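Local structure of leucine aminopeptidase 2, chloroplastic (Streptomyces sp. BC16019, 5LHJ) at residues 38-43 / 78-83; 111-116 / 158-163; 336-341 / 426-431. The protein probably removes unsubstituted N-terminal amino acids from peptides as a manganese-binding aminopeptidase of the M17 family, and belongs to the bottromycin maturation pathway. One frame throughout, in Å; residues are numbered along the deposited sequence. Where two conformers were deposited one is given.

In the fold
Interactions 1 and 2 sit side by side in one mixed sheet of the N-terminal part, their centres about 11 Å apart. Its order runs 65-69 (antiparallel to 76-81), 76-81, 38-43, 109-112, 156-159, the last four parallel; interaction 1 joins 76-81 to 38-43, interaction 2 joins 109-112 to the edge strand 156-159, and backbone bonds between 38-43 and 109-112 knit them together. Interaction 3 comes last along the chain, in the catalytic part that carries the manganese-site residues. Its centre lies about 58 Å and 57 Å from those of interactions 1 and 2, on the far side of the chain's centre. The three sample both ends of a two-part, elongated subunit of a six-chain assembly.

Interaction 1: 38-43 / 78-83; sequences VVACGR and LNVGLG
Val-39 and Leu-78 are joined in the parallel pairing of strands 38-43 and 76-81, within the N-terminal domain, whose family is placed in the macro-domain clan. The backbone bonds alternate regularly. Leu-78 N donates to Val-39 O at 2.8 Å, Cys-41 N to Leu-78 O, Val-80 N to Cys-41 O and Arg-43 N to Val-80 O. The last of the series, Leu-82 N to Arg-43 O at 2.9 Å, has a different shape: the donor stands 39° out of the carbonyl plane.

Apolar contacts gather on the face of Ala-40, Leu-78 and Val-80. Val-38 CG1 presses on Leu-78 CG at 3.6 Å, and Ala-40 CB meets Val-80 CG2 at 4.1 Å. Leu-82 brings its CD1 methyl to Gly-42 CA at 3.7 Å, so close that a CB on Gly-42 would collide with it. Helix 90-102 covers this layer, with Ala-96 against Val-80 and Leu-82, and Ser-100 against Ala-40 and Val-80. Leu-78 also packs on Arg-56 of a second subunit.

Polar contacts lie on the opposite face, with Cys-41, Asn-79 and Arg-43. A bend at chi2 (-67°) brings the arginine chain over toward Asn-79, and NE makes a weak bond to Asn-79 OD1 at 3.4 Å. The guanidinium and amide planes are turned 59° apart. A water in the guanidinium plane strengthens the link: it accepts from Arg-43 NH2 and donates to Asn-79 OD1 at 2.8 Å. Cys-41 CB comes to 3.9 Å from that same oxygen.

The two faces thus differ in kind. One is apolar and covered by helix 90-102, while on the other a single amide oxygen is held by a weak direct bond from Arg-43 NE and by a water that itself accepts from NH2, which together are likely to fix the amide's rotation.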
loop_
_atom_site.group_PDB
_atom_site.type_symbol
_atom_site.label_atom_id
_atom_site.label_comp_id
_atom_site.label_asym_id
_atom_site.label_seq_id
_atom_site.Cartn_x
_atom_site.Cartn_y
_atom_site.Cartn_z
ATOM N N VAL A 38 48.474 16.190 -20.519
ATOM C CA VAL A 38 47.969 16.769 -19.274
ATOM C C VAL A 38 48.839 16.326 -18.092
ATOM O O VAL A 38 49.229 15.151 -17.994
ATOM C CB VAL A 38 46.498 16.351 -19.013
ATOM C CG1 VAL A 38 45.961 16.999 -17.735
ATOM C CG2 VAL A 38 45.621 16.713 -20.193
ATOM N N VAL A 39 49.146 17.275 -17.210
ATOM C CA VAL A 39 49.836 17.012 -15.948
ATOM C C VAL A 39 48.944 17.500 -14.808
ATOM O O VAL A 39 48.502 18.654 -14.828
ATOM C CB VAL A 39 51.182 17.751 -15.877
ATOM C CG1 VAL A 39 51.828 17.571 -14.502
ATOM C CG2 VAL A 39 52.116 17.263 -16.981
ATOM N N ALA A 40 48.696 16.633 -13.832
ATOM C CA ALA A 40 47.899 16.969 -12.653
ATOM C C ALA A 40 48.805 17.209 -11.453
ATOM O O ALA A 40 49.513 16.295 -11.014
ATOM C CB ALA A 40 46.918 15.861 -12.338
ATOM N N CYS A 41 48.713 18.425 -10.913
ATOM C CA CYS A 41 49.535 18.911 -9.808
ATOM C C CYS A 41 48.675 18.943 -8.546
ATOM O O CYS A 41 47.625 19.592 -8.547
ATOM C CB CYS A 41 50.005 20.331 -10.147
ATOM S SG CYS A 41 50.999 21.185 -8.904
ATOM N N GLY A 42 49.114 18.262 -7.487
ATOM C CA GLY A 42 48.424 18.268 -6.198
ATOM C C GLY A 42 48.746 19.519 -5.403
ATOM O O GLY A 42 49.910 19.882 -5.281
ATOM N N ARG A 43 47.719 20.175 -4.869
ATOM C CA ARG A 43 47.880 21.416 -4.123
ATOM C C ARG A 43 47.141 21.343 -2.795
ATOM O O ARG A 43 45.927 21.201 -2.783
ATOM C CB ARG A 43 47.324 22.586 -4.938
ATOM C CG ARG A 43 47.988 22.807 -6.290
ATOM C CD ARG A 43 49.415 23.262 -6.086
ATOM N NE ARG A 43 50.084 23.625 -7.326
ATOM C CZ ARG A 43 51.309 24.164 -7.383
ATOM N NH1 ARG A 43 52.011 24.421 -6.268
ATOM N NH2 ARG A 43 51.838 24.469 -8.566
ATOM N N LEU A 78 46.468 20.579 -14.724
ATOM C CA LEU A 78 45.352 20.547 -13.785
ATOM C C LEU A 78 45.886 20.836 -12.396
ATOM O O LEU A 78 46.746 20.109 -11.899
ATOM C CB LEU A 78 44.664 19.187 -13.764
ATOM C CG LEU A 78 44.184 18.592 -15.077
ATOM C CD1 LEU A 78 43.581 17.224 -14.802
ATOM C CD2 LEU A 78 43.200 19.497 -15.775
ATOM N N ASN A 79 45.400 21.909 -11.777
ATOM C CA ASN A 79 45.569 22.078 -10.345
ATOM C C ASN A 79 44.452 21.343 -9.613
ATOM O O ASN A 79 43.262 21.572 -9.882
ATOM C CB ASN A 79 45.624 23.556 -9.972
ATOM C CG ASN A 79 46.961 24.190 -10.344
ATOM O OD1 ASN A 79 48.034 23.656 -10.018
ATOM N ND2 ASN A 79 46.907 25.314 -11.033
ATOM N N VAL A 80 44.847 20.469 -8.688
ATOM C CA VAL A 80 43.920 19.534 -8.047
ATOM C C VAL A 80 44.017 19.697 -6.539
ATOM O O VAL A 80 45.098 19.558 -5.960
ATOM C CB VAL A 80 44.229 18.080 -8.440
ATOM C CG1 VAL A 80 43.184 17.130 -7.858
ATOM C CG2 VAL A 80 44.314 17.955 -9.955
ATOM N N GLY A 81 42.889 19.995 -5.905
ATOM C CA GLY A 81 42.863 20.248 -4.475
ATOM C C GLY A 81 43.091 19.011 -3.619
ATOM O O GLY A 81 42.543 17.947 -3.894
ATOM N N LEU A 82 43.911 19.162 -2.583
ATOM C CA LEU A 82 44.136 18.123 -1.573
ATOM C C LEU A 82 43.743 18.580 -0.161
ATOM O O LEU A 82 43.991 17.864 0.816
ATOM C CB LEU A 82 45.607 17.695 -1.588
ATOM C CG LEU A 82 46.113 17.041 -2.886
ATOM C CD1 LEU A 82 47.626 16.973 -2.877
ATOM C CD2 LEU A 82 45.531 15.648 -3.078
ATOM N N GLY A 83 43.116 19.751 -0.052
ATOM C CA GLY A 83 42.698 20.280 1.246
ATOM C C GLY A 83 43.865 20.609 2.159
ATOM O O GLY A 83 45.023 20.610 1.723
HETATM O O HOH W 1 50.568 24.623 -10.799
#

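Interaction 2: 111-116 / 158-163; sequences RLDLAL and IVATPE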
loop_
_atom_site.group_PDB
_atom_site.type_symbol
_atom_site.label_atom_id
_atom_site.label_comp_id
_atom_site.label_asym_id
_atom_site.label_seq_id
_atom_site.Cartn_x
_atom_site.Cartn_y
_atom_site.Cartn_z
ATOM N N ARG A 111 49.805 12.555 -16.851
ATOM C CA ARG A 111 50.760 12.276 -15.780
ATOM C C ARG A 111 50.215 12.874 -14.489
ATOM O O ARG A 111 49.987 14.080 -14.421
ATOM C CB ARG A 111 52.148 12.862 -16.076
ATOM C CG ARG A 111 53.204 12.333 -15.116
ATOM C CD ARG A 111 54.577 12.929 -15.350
ATOM N NE ARG A 111 54.698 14.287 -14.806
ATOM C CZ ARG A 111 55.064 15.376 -15.487
ATOM N NH1 ARG A 111 55.382 15.336 -16.786
ATOM N NH2 ARG A 111 55.136 16.541 -14.852
ATOM N N LEU A 112 49.985 12.020 -13.490
ATOM C CA LEU A 112 49.571 12.454 -12.164
ATOM C C LEU A 112 50.809 12.669 -11.299
ATOM O O LEU A 112 51.544 11.712 -11.019
ATOM C CB LEU A 112 48.681 11.384 -11.509
ATOM C CG LEU A 112 47.477 10.963 -12.354
ATOM C CD1 LEU A 112 46.765 9.784 -11.714
ATOM C CD2 LEU A 112 46.541 12.132 -12.556
ATOM N N ASP A 113 51.038 13.917 -10.893
ATOM C CA ASP A 113 52.097 14.244 -9.934
ATOM C C ASP A 113 51.585 14.339 -8.495
ATOM O O ASP A 113 52.331 14.745 -7.608
ATOM C CB ASP A 113 52.786 15.562 -10.331
ATOM C CG ASP A 113 53.601 15.450 -11.619
ATOM O OD1 ASP A 113 53.681 14.361 -12.226
ATOM O OD2 ASP A 113 54.180 16.471 -12.041
ATOM N N LEU A 114 50.345 13.917 -8.245
ATOM C CA LEU A 114 49.700 14.118 -6.944
ATOM C C LEU A 114 50.457 13.499 -5.771
ATOM O O LEU A 114 50.502 14.082 -4.689
ATOM C CB LEU A 114 48.265 13.547 -6.949
ATOM C CG LEU A 114 47.279 14.044 -8.005
ATOM C CD1 LEU A 114 45.963 13.295 -7.834
ATOM C CD2 LEU A 114 47.026 15.540 -7.956
ATOM N N ALA A 115 51.039 12.317 -5.974
ATOM C CA ALA A 115 51.734 11.612 -4.884
ATOM C C ALA A 115 53.052 12.287 -4.477
ATOM O O ALA A 115 53.624 11.929 -3.442
ATOM C CB ALA A 115 51.973 10.150 -5.247
ATOM N N LEU A 116 53.536 13.230 -5.290
ATOM C CA LEU A 116 54.714 14.040 -4.952
ATOM C C LEU A 116 54.413 15.137 -3.943
ATOM O O LEU A 116 55.331 15.629 -3.289
ATOM C CB LEU A 116 55.330 14.660 -6.209
ATOM C CG LEU A 116 55.818 13.658 -7.260
ATOM C CD1 LEU A 116 56.299 14.359 -8.521
ATOM C CD2 LEU A 116 56.906 12.767 -6.700
ATOM N N ILE A 158 50.060 7.885 -16.164
ATOM C CA ILE A 158 51.359 7.699 -15.538
ATOM C C ILE A 158 51.294 8.288 -14.138
ATOM O O ILE A 158 50.807 9.404 -13.968
ATOM C CB ILE A 158 52.455 8.413 -16.363
ATOM C CG1 ILE A 158 52.541 7.789 -17.760
ATOM C CG2 ILE A 158 53.791 8.397 -15.630
ATOM C CD1 ILE A 158 53.503 8.500 -18.697
ATOM N N VAL A 159 51.765 7.544 -13.140
ATOM C CA VAL A 159 51.824 8.038 -11.770
ATOM C C VAL A 159 53.289 8.329 -11.451
ATOM O O VAL A 159 54.110 7.402 -11.458
ATOM C CB VAL A 159 51.250 7.019 -10.764
ATOM C CG1 VAL A 159 51.287 7.579 -9.341
ATOM C CG2 VAL A 159 49.813 6.659 -11.132
ATOM N N ALA A 160 53.602 9.603 -11.199
ATOM C CA ALA A 160 54.969 10.034 -10.868
ATOM C C ALA A 160 55.257 9.837 -9.379
ATOM O O ALA A 160 54.529 10.342 -8.523
ATOM C CB ALA A 160 55.188 11.488 -11.269
ATOM N N THR A 161 56.309 9.077 -9.082
ATOM C CA THR A 161 56.747 8.795 -7.714
ATOM C C THR A 161 57.917 7.817 -7.787
ATOM O O THR A 161 57.945 6.981 -8.686
ATOM C CB THR A 161 55.640 8.166 -6.828
ATOM O OG1 THR A 161 56.165 7.794 -5.545
ATOM C CG2 THR A 161 55.007 6.932 -7.487
ATOM N N PRO A 162 58.880 7.915 -6.847
ATOM C CA PRO A 162 59.853 6.812 -6.712
ATOM C C PRO A 162 59.270 5.508 -6.132
ATOM O O PRO A 162 59.933 4.474 -6.210
ATOM C CB PRO A 162 60.921 7.393 -5.771
ATOM C CG PRO A 162 60.237 8.488 -5.036
ATOM C CD PRO A 162 59.157 9.028 -5.920
ATOM N N GLU A 163 58.062 5.551 -5.558
ATOM C CA GLU A 163 57.454 4.397 -4.890
ATOM C C GLU A 163 56.792 3.445 -5.891
ATOM O O GLU A 163 55.566 3.275 -5.902
ATOM C CB GLU A 163 56.435 4.866 -3.847
ATOM C CG GLU A 163 57.008 5.777 -2.762
ATOM C CD GLU A 163 57.917 5.068 -1.775
ATOM O OE1 GLU A 163 57.815 3.841 -1.594
ATOM O OE2 GLU A 163 58.754 5.751 -1.162
HETATM O O HOH W 2 51.876 11.099 -8.374
HETATM O O HOH W 3 55.546 9.611 -3.720
#
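Leu-112 and Ile-158 join two parallel strand ends, Leu-112 N giving to Ile-158 O at 2.8 Å and Ala-160 N to Leu-112 O at 3.0 Å. Strands 109-112 and 156-159, with helix 124-139 between them in the chain, form a beta-alpha-beta unit of the N-terminal sheet, and the contact closes where both strands leave it.

Arg-111 CG rests against Ile-158 CG2 at 4.0 Å. Further out a bend at chi3 (78°) turns the guanidinium side-on to Asp-113: NE meets OD1 and NH2 meets OD2, each in the guanidinium plane and on a syn lone pair. Held this way, Asp-113 OD1 lies 3.4 Å from Ala-160 CB. With an alanine in place of Arg-111, the Asp-113 carboxylate would probably lose the countercharge that fixes its rotation, and Ile-158 CG2 its neighbouring methylene.

Leu-116 reaches across from a 3-10 turn, CD1 to Ala-160 CB at 4.1 Å. Thr-161 OG1 accepts from Glu-163 N in an ST turn, just ahead of helix 164-185. Between the diverging chains one water donates to Leu-112 O and Ala-160 O and accepts from Ala-115 N at 2.8 Å.

Interaction 3: 336-341 / 426-431; sequences TTEITH and SAVADR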
loop_
_atom_site.group_PDB
_atom_site.type_symbol
_atom_site.label_atom_id
_atom_site.label_comp_id
_atom_site.label_asym_id
_atom_site.label_seq_id
_atom_site.Cartn_x
_atom_site.Cartn_y
_atom_site.Cartn_z
ATOM N N THR A 336 17.868 -28.578 10.028
ATOM C CA THR A 336 16.773 -28.251 9.125
ATOM C C THR A 336 16.389 -26.778 9.185
ATOM O O THR A 336 16.416 -26.152 10.246
ATOM C CB THR A 336 15.529 -29.109 9.396
ATOM O OG1 THR A 336 15.104 -28.927 10.754
ATOM C CG2 THR A 336 15.827 -30.566 9.138
ATOM N N THR A 337 16.002 -26.247 8.031
ATOM C CA THR A 337 15.499 -24.880 7.922
ATOM C C THR A 337 14.150 -24.868 7.241
ATOM O O THR A 337 13.981 -25.469 6.179
ATOM C CB THR A 337 16.460 -24.001 7.105
ATOM O OG1 THR A 337 17.735 -23.946 7.756
ATOM C CG2 THR A 337 15.930 -22.590 6.911
ATOM N N GLU A 338 13.211 -24.151 7.851
ATOM C CA GLU A 338 11.898 -23.899 7.287
ATOM C C GLU A 338 11.931 -22.617 6.463
ATOM O O GLU A 338 12.363 -21.572 6.963
ATOM C CB GLU A 338 10.863 -23.749 8.395
ATOM C CG GLU A 338 9.447 -23.570 7.875
ATOM C CD GLU A 338 8.423 -23.258 8.956
ATOM O OE1 GLU A 338 8.788 -22.861 10.090
ATOM O OE2 GLU A 338 7.223 -23.384 8.643
ATOM N N ILE A 339 11.474 -22.703 5.213
ATOM C CA ILE A 339 11.410 -21.556 4.308
ATOM C C ILE A 339 10.135 -20.780 4.592
ATOM O O ILE A 339 9.040 -21.152 4.145
ATOM C CB ILE A 339 11.475 -21.968 2.810
ATOM C CG1 ILE A 339 12.704 -22.847 2.530
ATOM C CG2 ILE A 339 11.464 -20.722 1.904
ATOM C CD1 ILE A 339 14.044 -22.229 2.878
ATOM N N THR A 340 10.256 -19.705 5.359
ATOM C CA THR A 340 9.102 -18.859 5.648
ATOM C C THR A 340 8.972 -17.660 4.699
ATOM O O THR A 340 7.922 -17.015 4.674
ATOM C CB THR A 340 9.140 -18.386 7.104
ATOM O OG1 THR A 340 10.383 -17.737 7.354
ATOM C CG2 THR A 340 9.001 -19.594 8.064
ATOM N N HIS A 341 10.023 -17.346 3.939
ATOM C CA HIS A 341 9.969 -16.288 2.924
ATOM C C HIS A 341 11.029 -16.622 1.877
ATOM O O HIS A 341 12.203 -16.749 2.227
ATOM C CB HIS A 341 10.224 -14.900 3.578
ATOM C CG HIS A 341 9.760 -13.738 2.754
ATOM N ND1 HIS A 341 10.250 -13.487 1.496
ATOM C CD2 HIS A 341 8.857 -12.758 3.003
ATOM C CE1 HIS A 341 9.670 -12.408 0.995
ATOM N NE2 HIS A 341 8.807 -11.955 1.885
ATOM N N SER A 426 11.434 -22.017 14.867
ATOM C CA SER A 426 10.431 -22.551 13.945
ATOM C C SER A 426 9.502 -23.518 14.684
ATOM O O SER A 426 9.932 -24.235 15.580
ATOM C CB SER A 426 11.132 -23.317 12.827
ATOM O OG SER A 426 10.243 -24.035 11.983
ATOM N N ALA A 427 8.246 -23.573 14.255
ATOM C CA ALA A 427 7.293 -24.554 14.800
ATOM C C ALA A 427 7.470 -25.944 14.179
ATOM O O ALA A 427 6.853 -26.895 14.644
ATOM C CB ALA A 427 5.871 -24.069 14.581
ATOM N N VAL A 428 8.285 -26.062 13.130
ATOM C CA VAL A 428 8.433 -27.301 12.354
ATOM C C VAL A 428 9.894 -27.757 12.258
ATOM O O VAL A 428 10.190 -28.931 12.455
ATOM C CB VAL A 428 7.830 -27.110 10.938
ATOM C CG1 VAL A 428 8.129 -28.289 10.022
ATOM C CG2 VAL A 428 6.320 -26.905 11.049
ATOM N N ALA A 429 10.795 -26.839 11.919
ATOM C CA ALA A 429 12.205 -27.180 11.702
ATOM C C ALA A 429 13.105 -26.651 12.829
ATOM O O ALA A 429 12.620 -26.105 13.833
ATOM C CB ALA A 429 12.646 -26.658 10.350
ATOM N N ASP A 430 14.421 -26.821 12.672
ATOM C CA ASP A 430 15.366 -26.291 13.657
ATOM C C ASP A 430 15.414 -24.760 13.681
ATOM O O ASP A 430 15.677 -24.169 14.726
ATOM C CB ASP A 430 16.780 -26.847 13.438
ATOM C CG ASP A 430 16.865 -28.345 13.606
ATOM O OD1 ASP A 430 16.058 -28.945 14.373
ATOM O OD2 ASP A 430 17.760 -28.934 12.966
ATOM N N ARG A 431 15.159 -24.132 12.531
ATOM C CA ARG A 431 15.165 -22.684 12.420
ATOM C C ARG A 431 14.316 -22.245 11.242
ATOM O O ARG A 431 13.976 -23.065 10.370
ATOM C CB ARG A 431 16.589 -22.179 12.197
ATOM C CG ARG A 431 17.204 -22.729 10.920
ATOM C CD ARG A 431 18.649 -22.339 10.779
ATOM N NE ARG A 431 19.589 -23.113 11.577
ATOM C CZ ARG A 431 19.959 -24.376 11.362
ATOM N NH1 ARG A 431 19.416 -25.116 10.401
ATOM N NH2 ARG A 431 20.891 -24.907 12.134
HETATM O O HOH W 4 7.551 -21.612 12.168
#
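Glu-338 stretches out to Ser-426, its CG anti to the backbone N (chi1 -176°) and the rest of the chain extended. Ser-426 OG donates to Glu-338 OE1 at 2.7 Å, approaching from 41° above the carboxylate plane. The same hydroxyl accepts from Val-428 N and Ala-429 N, an ST turn and an ST motif on one oxygen, so three bonds grip it. A water donates to Glu-338 OE1 and accepts from Ala-427 N, tying the carboxylate to the turn a second time.

Ala-429 fills the ground beside this arm, CB against Glu-338 CB at 3.9 Å and against Thr-336 OG1 at 3.4 Å.

Thr-336 and Asp-430 face each other reciprocally, each side chain taking the other's backbone N-H. Asp-430 N gives to Thr-336 OG1 at 2.9 Å. In return Thr-336 N gives to Asp-430 OD2 at 3.0 Å, from 46° out of the carboxylate plane. Both side-chain oxygens have another partner on a third subunit: Thr-336 OG1 bonds Tyr-145 O, and Asp-430 OD2 bonds Ser-147 OG.

Thr-337 and Arg-431 lie obliquely across one another. The arginine CG comes to 3.4 Å from Thr-337 OG1, and NH1 gives that oxygen a weak bond near the guanidinium plane. Their stronger polar partners are elsewhere, His-331 for Thr-337 and a salt bridge to Asp-450 for Arg-431. Alongside, Glu-338 N donates almost straight to Arg-431 O at 2.8 Å.

Strand 336-338 is the middle of a small three-stranded sheet in the catalytic domain, antiparallel to 328-330 and parallel to 431-432. Phe-447 of helix 440-449 packs on Thr-337 and Arg-431, and the Thr-337 side chain is about 10 Å from that of Glu-345, a residue at the start of helix 345-358 that binds manganese in this protein although none is bound to this chain.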